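Local coordinates for protein monooxygenase (Agrobacterium tumefaciens, PDB 2I7G) that probably catalyses a flavin-dependent oxygenation, as a TIM-barrel member of the luciferase-like monooxygenase family, at residues D108-R111 and V112-F116. Residues are numbered along the deposited sequence; the frame is centred on the assembly and turned at random.
Sequences DPVR and VFQQF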
ATOM      1  N   ASP B 108       4.294  -9.119  -8.331  1.00 23.56           N
ATOM      2  CA  ASP B 108       5.158  -8.469  -9.314  1.00 24.11           C
ATOM      3  C   ASP B 108       6.263  -7.750  -8.537  1.00 23.66           C
ATOM      4  O   ASP B 108       5.947  -6.843  -7.768  1.00 23.20           O
ATOM      5  CB  ASP B 108       4.346  -7.430 -10.100  1.00 24.20           C
ATOM      6  CG  ASP B 108       5.204  -6.675 -11.152  1.00 28.08           C
ATOM      7  OD1 ASP B 108       6.468  -6.785 -11.179  1.00 29.95           O
ATOM      8  OD2 ASP B 108       4.594  -6.015 -12.009  1.00 32.83           O
ATOM      9  N   PRO B 109       7.545  -8.165  -8.693  1.00 23.65           N
ATOM     10  CA  PRO B 109       8.631  -7.532  -7.926  1.00 24.17           C
ATOM     11  C   PRO B 109       8.734  -6.004  -8.145  1.00 22.89           C
ATOM     12  O   PRO B 109       9.161  -5.311  -7.225  1.00 21.57           O
ATOM     13  CB  PRO B 109       9.902  -8.229  -8.411  1.00 24.35           C
ATOM     14  CG  PRO B 109       9.454  -9.456  -9.135  1.00 26.96           C
ATOM     15  CD  PRO B 109       8.019  -9.292  -9.525  1.00 23.96           C
ATOM     16  N   VAL B 110       8.376  -5.518  -9.336  1.00 21.13           N
ATOM     17  CA  VAL B 110       8.333  -4.068  -9.550  1.00 20.66           C
ATOM     18  C   VAL B 110       7.347  -3.399  -8.571  1.00 20.10           C
ATOM     19  O   VAL B 110       7.695  -2.428  -7.897  1.00 21.20           O
ATOM     20  CB  VAL B 110       8.047  -3.677 -11.019  1.00 21.00           C
ATOM     21  CG1 VAL B 110       8.008  -2.163 -11.121  1.00 22.77           C
ATOM     22  CG2 VAL B 110       9.154  -4.276 -11.954  1.00 22.43           C
ATOM     23  N   ARG B 111       6.129  -3.927  -8.491  1.00 20.41           N
ATOM     24  CA  ARG B 111       5.149  -3.380  -7.542  1.00 20.87           C
ATOM     25  C   ARG B 111       5.601  -3.509  -6.097  1.00 20.47           C
ATOM     26  O   ARG B 111       5.439  -2.568  -5.324  1.00 20.79           O
ATOM     27  CB  ARG B 111       3.760  -4.044  -7.680  1.00 20.45           C
ATOM     28  CG  ARG B 111       3.177  -3.957  -9.073  1.00 20.15           C
ATOM     29  CD  ARG B 111       2.762  -2.505  -9.396  1.00 20.52           C
ATOM     30  NE  ARG B 111       1.970  -2.513 -10.645  1.00 19.24           N
ATOM     31  CZ  ARG B 111       1.436  -1.437 -11.196  1.00 22.78           C
ATOM     32  NH1 ARG B 111       1.581  -0.248 -10.628  1.00 20.26           N
ATOM     33  NH2 ARG B 111       0.744  -1.546 -12.332  1.00 19.60           N
ATOM     34  N   VAL B 112       6.138  -4.679  -5.735  1.00 21.23           N
ATOM     35  CA  VAL B 112       6.598  -4.907  -4.373  1.00 20.86           C
ATOM     36  C   VAL B 112       7.670  -3.859  -4.055  1.00 19.93           C
ATOM     37  O   VAL B 112       7.607  -3.191  -3.016  1.00 20.68           O
ATOM     38  CB  VAL B 112       7.124  -6.350  -4.219  1.00 21.19           C
ATOM     39  CG1 VAL B 112       7.871  -6.485  -2.864  1.00 23.15           C
ATOM     40  CG2 VAL B 112       5.886  -7.333  -4.334  1.00 21.50           C
ATOM     41  N   PHE B 113       8.628  -3.686  -4.950  1.00 20.25           N
ATOM     42  CA  PHE B 113       9.683  -2.712  -4.702  1.00 20.80           C
ATOM     43  C   PHE B 113       9.114  -1.307  -4.539  1.00 21.30           C
ATOM     44  O   PHE B 113       9.519  -0.581  -3.642  1.00 20.95           O
ATOM     45  CB  PHE B 113      10.729  -2.724  -5.815  1.00 22.31           C
ATOM     46  CG  PHE B 113      11.891  -1.785  -5.557  1.00 22.80           C
ATOM     47  CD1 PHE B 113      12.875  -2.096  -4.607  1.00 26.09           C
ATOM     48  CD2 PHE B 113      11.969  -0.585  -6.217  1.00 25.83           C
ATOM     49  CE1 PHE B 113      13.944  -1.206  -4.353  1.00 26.81           C
ATOM     50  CE2 PHE B 113      13.058   0.286  -5.997  1.00 24.55           C
ATOM     51  CZ  PHE B 113      14.025  -0.028  -5.054  1.00 25.97           C
ATOM     52  N   GLN B 114       8.179  -0.929  -5.405  1.00 20.11           N
ATOM     53  CA  GLN B 114       7.581   0.418  -5.343  1.00 19.69           C
ATOM     54  C   GLN B 114       6.804   0.623  -4.047  1.00 19.89           C
ATOM     55  O   GLN B 114       6.898   1.684  -3.398  1.00 19.99           O
ATOM     56  CB  GLN B 114       6.658   0.661  -6.551  1.00 19.41           C
ATOM     57  CG  GLN B 114       7.446   0.772  -7.869  1.00 18.99           C
ATOM     58  CD  GLN B 114       6.543   1.007  -9.038  1.00 21.34           C
ATOM     59  OE1 GLN B 114       5.498   0.380  -9.173  1.00 22.42           O
ATOM     60  NE2 GLN B 114       6.963   1.914  -9.912  1.00 22.51           N
ATOM     61  N   GLN B 115       6.054  -0.389  -3.647  1.00 20.33           N
ATOM     62  CA  GLN B 115       5.279  -0.299  -2.417  1.00 20.81           C
ATOM     63  C   GLN B 115       6.175  -0.164  -1.174  1.00 21.45           C
ATOM     64  O   GLN B 115       6.002   0.756  -0.348  1.00 20.35           O
ATOM     65  CB  GLN B 115       4.327  -1.498  -2.300  1.00 20.93           C
ATOM     66  CG  GLN B 115       3.163  -1.489  -3.345  1.00 21.93           C
ATOM     67  CD  GLN B 115       2.650  -2.918  -3.586  1.00 27.36           C
ATOM     68  OE1 GLN B 115       2.938  -3.828  -2.807  1.00 27.83           O
ATOM     69  NE2 GLN B 115       1.925  -3.114  -4.690  1.00 24.60           N
ATOM     70  N   PHE B 116       7.195  -1.017  -1.078  1.00 21.54           N
ATOM     71  CA  PHE B 116       8.082  -0.952   0.094  1.00 22.19           C
ATOM     72  C   PHE B 116       9.026   0.271   0.042  1.00 21.47           C
ATOM     73  O   PHE B 116       9.395   0.781   1.106  1.00 22.35           O
ATOM     74  CB  PHE B 116       8.846  -2.255   0.289  1.00 21.87           C
ATOM     75  CG  PHE B 116       7.995  -3.340   0.881  1.00 23.07           C
ATOM     76  CD1 PHE B 116       7.974  -3.531   2.265  1.00 24.03           C
ATOM     77  CD2 PHE B 116       7.181  -4.126   0.067  1.00 23.69           C
ATOM     78  CE1 PHE B 116       7.121  -4.558   2.830  1.00 26.80           C
ATOM     79  CE2 PHE B 116       6.359  -5.164   0.603  1.00 23.97           C
ATOM     80  CZ  PHE B 116       6.327  -5.358   1.997  1.00 26.40           C
TER
HETATM   81  O   HOH W   1       2.962   0.644  -8.189  1.00 17.66           O
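Arg111 and Gln114 reach across each other at an angle on one flank of the first turns of helix 109-122, the guanidinium and amide planes 55° apart. They meet through a water, which accepts from Arg111 NH1 at the edge of the guanidinium and donates to Gln114 OE1, 2.7 Å away. The Arg111 chain turns about its CB-CG bond (chi2 -71°), which brings CD to 4.0 Å from the same Gln114 OE1. Most of the grip on this arginine comes from the second subunit: a salt bridge from NH1 to Glu70, a bond from NH2 to the Ser106 carbonyl and a cation-pi contact with Phe143; a long side chain with several N-H groups and a spread-out positive charge can serve all three at once. Gln114 runs extended beyond CG alongside Val110, its CD 4.1 Å from Val110 CG1, so its methylenes lie along the valine while OE1 takes the water. Gln115, also extended, lays its amide alongside the preceding turn, with NE2 3.6 Å from Arg111 CB; the amide is long enough for OE1 to bond to Ser82, and the residue packs on Gln115 of the second subunit. This helix links parallel strands 96-99 and 127-131 in a beta-alpha-beta unit of the TIM barrel, here with its N-terminal end at the dimer interface. Asp108 suits the N-cap because its short carboxylate can turn back: OD1 accepts from Val110 N at 2.9 Å, approached from above the carboxylate plane. Pro109 fits the first turn, where no N-H is needed, and its carbonyl receives Phe113 N at 2.8 Å. Val112 N bonds to Asp108 O at 3.0 Å, and its compact, branched side chain packs against strand 127-131, whereas Phe113, with CG anti to the backbone N (chi1 -176°), carries a large apolar ring away from the turn to Leu164 of helix 150-166.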